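Local structure of protein-tyrosine-phosphatase PTP1 (Arabidopsis thaliana, 6KRW) at residues Gln15-Gly18 and Val19-Lys23; Ile219-Arg222 and Leu223-Val226; Val296-Leu299 and Glu300-Thr303. The protein removes phosphate from phosphotyrosine in proteins, dephosphorylating the MAP kinase MPK6 and, together with MKP1, restraining salicylic acid and camalexin production in plant defence. All blocks are in the same frame, centred on the assembly; numbering follows the deposited sequence.

Contact 1: residues Gln15-Gly18 and Val19-Lys23; sequences QALG and VFRGK
Leu17 and Arg21, one helical turn apart on helix 7-24, make the main side-chain contact between Gln15-Gly18 and Val19-Lys23. In it the leucine branch lies against one face of the guanidinium: Leu17 CG lies 3.8 Å above that plane, offset toward its rim, and Leu17 CD2 comes to 3.4 Å from Arg21 NH2. The arginine arrives there because its chain runs out with CG trans to the backbone N (chi1 -173°) and then bends at chi3 (-82°), which folds the guanidinium back over the leucine. The apolar pair is on another side of the helix, where Ala16 CB touches Phe20 CD2 at 4.3 Å, while the same ring presents its edge to the backbone, with Phe20 CD2 3.2 Å from Ala16 O.

Backbone hydrogen bonds of the alpha-helical i to i+4 kind tie the two halves. Phe20 N to Ala16 O is almost straight (2.9 Å, 177°), and Arg21 N reaches Leu17 O at 2.8 Å. Gly22 N completes the set on Gly18 O from above the carbonyl plane, whereas the bond from Val19 N to Gln15 O is weak.

The charged end of Arg21 is taken up by Glu300 of helix 285-303 in a salt bridge through NH2. Ala16 and Phe20 face Ile257 of helix 242-259, and Leu17 packs on Leu299 and Thr303. With an alanine in place of Arg21, Glu300 would probably lose its charged mate and Leu17 the flat group that covers it. The chemistry thus divides by residue: Ala16 and Phe20 offer hydrocarbon to helix 242-259, while Arg21 rests its flat face on Leu17 and engages a carboxylate through NH2.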
ATOM      1  N   GLN A  15      18.197  18.869   0.534  1.00 26.39           N
ATOM      2  CA  GLN A  15      17.351  19.767   1.355  1.00 28.97           C
ATOM      3  C   GLN A  15      16.430  18.928   2.231  1.00 25.21           C
ATOM      4  O   GLN A  15      16.354  19.187   3.448  1.00 26.60           O
ATOM      5  CB  GLN A  15      16.563  20.686   0.431  1.00 28.05           C
ATOM      6  CG  GLN A  15      17.426  21.758  -0.215  1.00 30.22           C
ATOM      7  CD  GLN A  15      16.754  22.348  -1.432  1.00 29.34           C
ATOM      8  OE1 GLN A  15      15.590  22.065  -1.711  1.00 31.72           O
ATOM      9  NE2 GLN A  15      17.502  23.132  -2.189  1.00 33.77           N
ATOM     10  N   ALA A  16      15.773  17.932   1.647  1.00 23.96           N
ATOM     11  CA  ALA A  16      14.884  17.045   2.425  1.00 22.56           C
ATOM     12  C   ALA A  16      15.693  16.279   3.472  1.00 23.45           C
ATOM     13  O   ALA A  16      15.216  16.111   4.590  1.00 24.07           O
ATOM     14  CB  ALA A  16      14.151  16.104   1.519  1.00 23.26           C
ATOM     15  N   LEU A  17      16.873  15.786   3.095  1.00 24.04           N
ATOM     16  CA  LEU A  17      17.657  14.966   4.052  1.00 23.52           C
ATOM     17  C   LEU A  17      17.975  15.797   5.296  1.00 22.85           C
ATOM     18  O   LEU A  17      17.869  15.283   6.418  1.00 24.44           O
ATOM     19  CB  LEU A  17      18.937  14.478   3.375  1.00 26.60           C
ATOM     20  CG  LEU A  17      19.858  13.629   4.251  1.00 27.26           C
ATOM     21  CD1 LEU A  17      19.144  12.454   4.893  1.00 25.47           C
ATOM     22  CD2 LEU A  17      21.049  13.134   3.442  1.00 31.40           C
ATOM     23  N   GLY A  18      18.401  17.038   5.126  1.00 24.91           N
ATOM     24  CA  GLY A  18      18.730  17.868   6.295  1.00 29.50           C
ATOM     25  C   GLY A  18      17.524  18.032   7.196  1.00 24.95           C
ATOM     26  O   GLY A  18      17.681  17.997   8.447  1.00 25.76           O
ATOM     27  N   VAL A  19      16.342  18.223   6.608  1.00 24.09           N
ATOM     28  CA  VAL A  19      15.112  18.382   7.419  1.00 23.32           C
ATOM     29  C   VAL A  19      14.740  17.083   8.132  1.00 22.91           C
ATOM     30  O   VAL A  19      14.549  17.112   9.354  1.00 24.30           O
ATOM     31  CB  VAL A  19      13.971  18.920   6.542  1.00 23.75           C
ATOM     32  CG1 VAL A  19      12.664  18.825   7.296  1.00 23.47           C
ATOM     33  CG2 VAL A  19      14.288  20.336   6.064  1.00 23.68           C
ATOM     34  N   PHE A  20      14.659  15.970   7.409  1.00 22.27           N
ATOM     35  CA  PHE A  20      14.241  14.688   8.033  1.00 23.46           C
ATOM     36  C   PHE A  20      15.283  14.231   9.061  1.00 24.04           C
ATOM     37  O   PHE A  20      14.894  13.720  10.115  1.00 24.93           O
ATOM     38  CB  PHE A  20      13.981  13.641   6.948  1.00 22.21           C
ATOM     39  CG  PHE A  20      12.635  13.799   6.284  1.00 22.52           C
ATOM     40  CD1 PHE A  20      11.514  13.241   6.861  1.00 24.57           C
ATOM     41  CD2 PHE A  20      12.496  14.432   5.062  1.00 23.55           C
ATOM     42  CE1 PHE A  20      10.276  13.338   6.249  1.00 25.18           C
ATOM     43  CE2 PHE A  20      11.243  14.565   4.473  1.00 24.98           C
ATOM     44  CZ  PHE A  20      10.135  14.050   5.082  1.00 22.12           C
ATOM     45  N   ARG A  21      16.559  14.418   8.759  1.00 25.80           N
ATOM     46  CA  ARG A  21      17.622  14.003   9.711  1.00 28.72           C
ATOM     47  C   ARG A  21      17.502  14.863  10.971  1.00 26.53           C
ATOM     48  O   ARG A  21      17.668  14.336  12.084  1.00 28.32           O
ATOM     49  CB  ARG A  21      18.997  14.120   9.048  1.00 35.37           C
ATOM     50  CG  ARG A  21      20.140  13.568   9.876  1.00 45.65           C
ATOM     51  CD  ARG A  21      21.438  13.793   9.121  1.00 57.95           C
ATOM     52  NE  ARG A  21      21.674  12.767   8.116  1.00 54.28           N
ATOM     53  CZ  ARG A  21      22.461  12.903   7.052  1.00 50.58           C
ATOM     54  NH1 ARG A  21      23.084  14.043   6.804  1.00 52.84           N
ATOM     55  NH2 ARG A  21      22.605  11.890   6.216  1.00 59.16           N
ATOM     56  N   GLY A  22      17.216  16.156  10.803  1.00 29.42           N
ATOM     57  CA  GLY A  22      17.033  17.024  11.976  1.00 29.70           C
ATOM     58  C   GLY A  22      15.867  16.547  12.824  1.00 26.55           C
ATOM     59  O   GLY A  22      15.952  16.650  14.056  1.00 31.99           O
ATOM     60  N   LYS A  23      14.801  16.049  12.204  1.00 26.10           N
ATOM     61  CA  LYS A  23      13.649  15.496  12.956  1.00 27.60           C
ATOM     62  C   LYS A  23      14.078  14.271  13.771  1.00 28.03           C
ATOM     63  O   LYS A  23      13.716  14.181  14.941  1.00 28.68           O
ATOM     64  CB  LYS A  23      12.507  15.167  11.992  1.00 31.56           C
ATOM     65  CG  LYS A  23      11.908  16.386  11.301  1.00 34.28           C
ATOM     66  CD  LYS A  23      10.953  17.121  12.180  1.00 43.57           C
ATOM     67  CE  LYS A  23      10.286  18.286  11.485  1.00 54.48           C
ATOM     68  NZ  LYS A  23       9.207  17.810  10.593  1.00 56.34           N
TER

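Contact 2: residues Ile219-Arg222 and Leu223-Val226; sequences ILKR and LYQV
Leu223 N and Tyr224 N both turn back to Leu220 O where helix 214-223 gives way to a type I beta turn from Leu223 to Val226, the exit of a helix that precedes strand 233-236 in the tyrosine phosphatase fold. Leu223 N is 3.0 Å from Leu220 O and approaches from above the carbonyl plane, an i to i+3 bond; its second bond, to Ile219 O, is weak, as are those of Tyr224 N to Leu220 O and Lys221 O. The turn itself is closed by Val226 N on Leu223 O.

Tyr224 dominates the side chains. Its CG stands trans to the carbonyl carbon, beside the backbone N (chi1 -79°), which brings the ring back along the last helical turn, and Leu220 O sits over one face, toward the rim. Leu220 CG meets Tyr224 CE1 at 3.6 Å, and Leu220 CD2 comes equally near the phenol oxygen. Lys221 runs beside the ring, its CG 4.1 Å from Tyr224 CE2. At their ends both engage helix 285-303: Tyr224 OH is hydrogen-bonded to Glu298, and Lys221 NZ forms salt bridges with Glu298 and Asp301. The tyrosine therefore has a hydrocarbon flank and a polar tip.

Ile219 and Leu223 lie side by side, pointing the same way, with Ile219 CG2 4.1 Å from Leu223 CD1. Both touch Tyr247 of helix 242-259. Leu223 also packs on Ile131 and Val133 of strand 131-134, so the helix end lies against the central sheet there. A water bridges the helix end and the turn: it donates to Lys221 O at 2.7 Å and accepts from NE2 of the poorly ordered Gln225, lying at the edge of the Tyr224 ring and in its plane.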
ATOM      1  N   ILE A 219      11.822  -2.696  -1.578  1.00 29.15           N
ATOM      2  CA  ILE A 219      10.523  -2.660  -2.316  1.00 27.66           C
ATOM      3  C   ILE A 219      10.450  -1.342  -3.095  1.00 29.01           C
ATOM      4  O   ILE A 219      10.173  -1.363  -4.294  1.00 28.09           O
ATOM      5  CB  ILE A 219       9.339  -2.800  -1.355  1.00 26.72           C
ATOM      6  CG1 ILE A 219       9.381  -4.101  -0.556  1.00 29.39           C
ATOM      7  CG2 ILE A 219       8.016  -2.620  -2.109  1.00 25.69           C
ATOM      8  CD1 ILE A 219       8.333  -4.207   0.522  1.00 26.38           C
ATOM      9  N   LEU A 220      10.746  -0.225  -2.438  1.00 28.38           N
ATOM     10  CA  LEU A 220      10.671   1.079  -3.140  1.00 26.27           C
ATOM     11  C   LEU A 220      11.682   1.125  -4.285  1.00 29.27           C
ATOM     12  O   LEU A 220      11.341   1.595  -5.388  1.00 27.45           O
ATOM     13  CB  LEU A 220      10.915   2.204  -2.128  1.00 27.83           C
ATOM     14  CG  LEU A 220      11.054   3.602  -2.726  1.00 28.01           C
ATOM     15  CD1 LEU A 220       9.799   3.973  -3.522  1.00 29.78           C
ATOM     16  CD2 LEU A 220      11.306   4.629  -1.626  1.00 28.95           C
ATOM     17  N   LYS A 221      12.891   0.609  -4.055  1.00 29.15           N
ATOM     18  CA  LYS A 221      13.926   0.639  -5.113  1.00 35.33           C
ATOM     19  C   LYS A 221      13.462  -0.166  -6.333  1.00 38.26           C
ATOM     20  O   LYS A 221      13.703   0.296  -7.478  1.00 40.93           O
ATOM     21  CB  LYS A 221      15.232   0.091  -4.565  1.00 35.68           C
ATOM     22  CG  LYS A 221      15.898   0.985  -3.536  1.00 32.52           C
ATOM     23  CD  LYS A 221      17.154   0.360  -2.950  1.00 42.60           C
ATOM     24  CE  LYS A 221      17.722   1.161  -1.793  1.00 41.15           C
ATOM     25  NZ  LYS A 221      18.189   2.503  -2.218  1.00 39.71           N
ATOM     26  N   ARG A 222      12.796  -1.297  -6.113  1.00 31.77           N
ATOM     27  CA  ARG A 222      12.306  -2.117  -7.256  1.00 39.54           C
ATOM     28  C   ARG A 222      11.163  -1.403  -7.983  1.00 35.45           C
ATOM     29  O   ARG A 222      10.959  -1.640  -9.169  1.00 40.50           O
ATOM     30  CB  ARG A 222      11.880  -3.497  -6.764  1.00 37.43           C
ATOM     31  CG  ARG A 222      13.058  -4.347  -6.309  1.00 41.94           C
ATOM     32  CD  ARG A 222      12.624  -5.704  -5.796  1.00 43.85           C
ATOM     33  NE  ARG A 222      13.808  -6.498  -5.445  1.00 55.32           N
ATOM     34  CZ  ARG A 222      14.588  -7.115  -6.306  1.00 66.78           C
ATOM     35  NH1 ARG A 222      15.648  -7.788  -5.870  1.00 66.38           N
ATOM     36  NH2 ARG A 222      14.308  -7.051  -7.596  1.00 60.78           N
ATOM     37  N   LEU A 223      10.454  -0.515  -7.287  1.00 35.00           N
ATOM     38  CA  LEU A 223       9.265   0.140  -7.891  1.00 31.74           C
ATOM     39  C   LEU A 223       9.609   1.514  -8.465  1.00 32.37           C
ATOM     40  O   LEU A 223       8.728   2.082  -9.142  1.00 33.81           O
ATOM     41  CB  LEU A 223       8.154   0.235  -6.847  1.00 33.65           C
ATOM     42  CG  LEU A 223       7.626  -1.098  -6.307  1.00 31.67           C
ATOM     43  CD1 LEU A 223       6.423  -0.858  -5.397  1.00 30.87           C
ATOM     44  CD2 LEU A 223       7.271  -2.080  -7.430  1.00 35.68           C
ATOM     45  N   TYR A 224      10.816   2.035  -8.246  1.00 30.31           N
ATOM     46  CA  TYR A 224      11.198   3.334  -8.861  1.00 32.56           C
ATOM     47  C   TYR A 224      10.974   3.288 -10.375  1.00 38.35           C
ATOM     48  O   TYR A 224      10.574   4.333 -10.953  1.00 48.41           O
ATOM     49  CB  TYR A 224      12.670   3.649  -8.604  1.00 37.89           C
ATOM     50  CG  TYR A 224      13.026   4.197  -7.240  1.00 32.06           C
ATOM     51  CD1 TYR A 224      12.204   5.075  -6.556  1.00 37.33           C
ATOM     52  CD2 TYR A 224      14.246   3.884  -6.658  1.00 34.22           C
ATOM     53  CE1 TYR A 224      12.570   5.594  -5.321  1.00 33.40           C
ATOM     54  CE2 TYR A 224      14.624   4.389  -5.424  1.00 32.64           C
ATOM     55  CZ  TYR A 224      13.785   5.254  -4.752  1.00 34.19           C
ATOM     56  OH  TYR A 224      14.163   5.759  -3.538  1.00 30.96           O
ATOM     57  N   GLN A 225      11.170   2.112 -10.979  1.00 44.63           N
ATOM     58  CA  GLN A 225      11.193   1.925 -12.455  1.00 67.39           C
ATOM     59  C   GLN A 225       9.771   1.840 -13.019  1.00 43.75           C
ATOM     60  O   GLN A 225       9.621   1.950 -14.242  1.00 49.71           O
ATOM     61  CB  GLN A 225      11.962   0.651 -12.827  1.00 85.63           C
ATOM     62  CG  GLN A 225      13.232   0.446 -12.017  1.00 98.24           C
ATOM     63  CD  GLN A 225      14.289   1.473 -12.340  1.00 94.38           C
ATOM     64  OE1 GLN A 225      14.369   1.977 -13.458  1.00 65.41           O
ATOM     65  NE2 GLN A 225      15.132   1.774 -11.363  1.00 88.85           N
ATOM     66  N   VAL A 226       8.760   1.644 -12.175  1.00 35.07           N
ATOM     67  CA  VAL A 226       7.398   1.305 -12.658  1.00 36.51           C
ATOM     68  C   VAL A 226       6.661   2.610 -12.909  1.00 34.34           C
ATOM     69  O   VAL A 226       6.373   3.334 -11.969  1.00 33.70           O
ATOM     70  CB  VAL A 226       6.657   0.429 -11.637  1.00 36.23           C
ATOM     71  CG1 VAL A 226       5.264   0.071 -12.132  1.00 38.82           C
ATOM     72  CG2 VAL A 226       7.456  -0.823 -11.285  1.00 40.41           C
TER
HETATM   73  O   HOH W   1      15.855   1.382  -8.750  1.00 81.20           O

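Contact 3: residues Val296-Leu299 and Glu300-Thr303; sequences VDEL and EDLT
Leu299 O receives two bonds from Thr303 near the C-terminal end of helix 285-303: the hydroxyl OG1 donates to it at 2.8 Å, and the backbone N adds a weak bond at 3.1 Å. The hydroxyl can do so because chi1 of 58° sets it between the backbone N and the carbonyl carbon, facing back along the helix. Earlier in the helix, Glu300 N, Asp301 N and Leu302 N bond to Val296 O, Asp297 O and Glu298 O. Glu300 OE2 is 3.8 Å from Val296 CG1.

Two pairs of carboxylates also come close. Glu298 OE1 is 3.8 Å from Asp301 OD2, with planes 76° apart, and Asp297 OD1 lies 4.0 Å from Glu300 OE1. Basic groups probably offset this negative charge: Arg217 bridges Glu298 and Asp301, with Lys221 and Arg21 as further cations. Asp297 OD2 is hydrogen-bonded to Thr213 OG1, and Glu298 OE2 has Tyr224 OH. A water donates to Asp297 O and, at 3.3 Å, to Asp301 OD1.

The helix is flanked by three others: Val296 packs on Phe20 and Thr303 on Cys13 of helix 7-24, Leu299 and Leu302 on Ile254 of helix 242-259, and Glu298 on Leu220 of helix 214-223.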
ATOM      1  N   VAL A 296      14.796   8.895   5.783  1.00 21.87           N
ATOM      2  CA  VAL A 296      16.203   9.349   5.962  1.00 23.57           C
ATOM      3  C   VAL A 296      17.153   8.358   5.291  1.00 23.97           C
ATOM      4  O   VAL A 296      18.053   8.819   4.555  1.00 25.26           O
ATOM      5  CB  VAL A 296      16.537   9.567   7.445  1.00 23.90           C
ATOM      6  CG1 VAL A 296      18.037   9.658   7.678  1.00 28.16           C
ATOM      7  CG2 VAL A 296      15.838  10.805   7.967  1.00 26.37           C
ATOM      8  N   ASP A 297      16.988   7.063   5.554  1.00 23.13           N
ATOM      9  CA  ASP A 297      17.923   6.027   5.023  1.00 23.73           C
ATOM     10  C   ASP A 297      17.883   6.072   3.494  1.00 24.07           C
ATOM     11  O   ASP A 297      18.950   5.987   2.861  1.00 28.38           O
ATOM     12  CB  ASP A 297      17.561   4.641   5.543  1.00 25.98           C
ATOM     13  CG  ASP A 297      17.864   4.474   7.019  1.00 26.57           C
ATOM     14  OD1 ASP A 297      18.523   5.373   7.590  1.00 32.54           O
ATOM     15  OD2 ASP A 297      17.393   3.467   7.608  1.00 29.31           O
ATOM     16  N   GLU A 298      16.683   6.284   2.924  1.00 24.30           N
ATOM     17  CA  GLU A 298      16.596   6.269   1.451  1.00 25.32           C
ATOM     18  C   GLU A 298      17.215   7.545   0.883  1.00 24.99           C
ATOM     19  O   GLU A 298      17.886   7.482  -0.161  1.00 28.46           O
ATOM     20  CB  GLU A 298      15.177   6.024   0.968  1.00 27.03           C
ATOM     21  CG  GLU A 298      15.120   5.797  -0.525  1.00 28.18           C
ATOM     22  CD  GLU A 298      15.885   4.588  -1.020  1.00 30.93           C
ATOM     23  OE1 GLU A 298      16.214   3.744  -0.189  1.00 33.12           O
ATOM     24  OE2 GLU A 298      16.101   4.502  -2.226  1.00 30.85           O
ATOM     25  N   LEU A 299      16.955   8.691   1.507  1.00 25.42           N
ATOM     26  CA  LEU A 299      17.568   9.967   1.057  1.00 24.80           C
ATOM     27  C   LEU A 299      19.102   9.897   1.161  1.00 25.99           C
ATOM     28  O   LEU A 299      19.760  10.511   0.301  1.00 31.12           O
ATOM     29  CB  LEU A 299      17.020  11.137   1.873  1.00 25.76           C
ATOM     30  CG  LEU A 299      15.571  11.521   1.569  1.00 23.20           C
ATOM     31  CD1 LEU A 299      15.050  12.542   2.565  1.00 25.02           C
ATOM     32  CD2 LEU A 299      15.437  12.044   0.137  1.00 25.71           C
ATOM     33  N   GLU A 300      19.655   9.161   2.131  1.00 27.65           N
ATOM     34  CA  GLU A 300      21.126   8.973   2.224  1.00 27.84           C
ATOM     35  C   GLU A 300      21.615   8.148   1.027  1.00 31.05           C
ATOM     36  O   GLU A 300      22.651   8.536   0.449  1.00 39.88           O
ATOM     37  CB  GLU A 300      21.497   8.322   3.550  1.00 29.00           C
ATOM     38  CG  GLU A 300      21.400   9.261   4.714  1.00 32.84           C
ATOM     39  CD  GLU A 300      21.643   8.645   6.082  1.00 45.37           C
ATOM     40  OE1 GLU A 300      21.727   7.380   6.195  1.00 51.43           O
ATOM     41  OE2 GLU A 300      21.786   9.446   7.042  1.00 56.05           O
ATOM     42  N   ASP A 301      20.878   7.105   0.640  1.00 29.74           N
ATOM     43  CA  ASP A 301      21.229   6.301  -0.561  1.00 35.66           C
ATOM     44  C   ASP A 301      21.161   7.180  -1.809  1.00 34.87           C
ATOM     45  O   ASP A 301      22.097   7.118  -2.622  1.00 38.33           O
ATOM     46  CB  ASP A 301      20.285   5.122  -0.737  1.00 40.69           C
ATOM     47  CG  ASP A 301      20.660   3.919   0.092  1.00 40.73           C
ATOM     48  OD1 ASP A 301      21.656   4.000   0.825  1.00 43.38           O
ATOM     49  OD2 ASP A 301      19.946   2.919  -0.007  1.00 44.46           O
ATOM     50  N   LEU A 302      20.106   7.992  -1.933  1.00 36.96           N
ATOM     51  CA  LEU A 302      19.873   8.767  -3.180  1.00 33.98           C
ATOM     52  C   LEU A 302      20.965   9.831  -3.335  1.00 38.41           C
ATOM     53  O   LEU A 302      21.280  10.186  -4.483  1.00 42.19           O
ATOM     54  CB  LEU A 302      18.472   9.388  -3.159  1.00 35.99           C
ATOM     55  CG  LEU A 302      17.321   8.399  -3.344  1.00 32.10           C
ATOM     56  CD1 LEU A 302      15.999   9.014  -2.904  1.00 32.11           C
ATOM     57  CD2 LEU A 302      17.248   7.906  -4.786  1.00 36.03           C
ATOM     58  N   THR A 303      21.554  10.288  -2.228  1.00 35.91           N
ATOM     59  CA  THR A 303      22.531  11.409  -2.285  1.00 37.28           C
ATOM     60  C   THR A 303      23.958  10.904  -2.084  1.00 40.77           C
ATOM     61  O   THR A 303      24.870  11.752  -2.043  1.00 42.04           O
ATOM     62  CB  THR A 303      22.202  12.475  -1.240  1.00 34.93           C
ATOM     63  OG1 THR A 303      22.205  11.872   0.058  1.00 34.93           O
ATOM     64  CG2 THR A 303      20.871  13.133  -1.522  1.00 37.94           C
TER
HETATM   65  O   HOH W   2      21.012   4.494   3.989  1.00 43.69           O

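Contact 3, on helix 285-303, touches both other contacts. On one flank it meets contact 1 through the salt bridge from Arg21 NH2 to Glu300 OE2 (2.7 Å) and packing of Phe20 CB on Val296 CG2 (3.5 Å). On another it meets contact 2, where Lys221 NZ is 2.9 Å from Asp301 OD2 and Tyr224 OH probably donates to Glu298 OE2. Contacts 1 and 2 do not touch, their nearest atoms lying about 12 Å apart. Contact 2 is closest to the catalytic centre: the Ile219 side chain is about 10 Å from that of Arg243, which probably binds substrate, and about 11 Å from that of the nucleophile Cys237. Contacts 1 and 3 lie away from both.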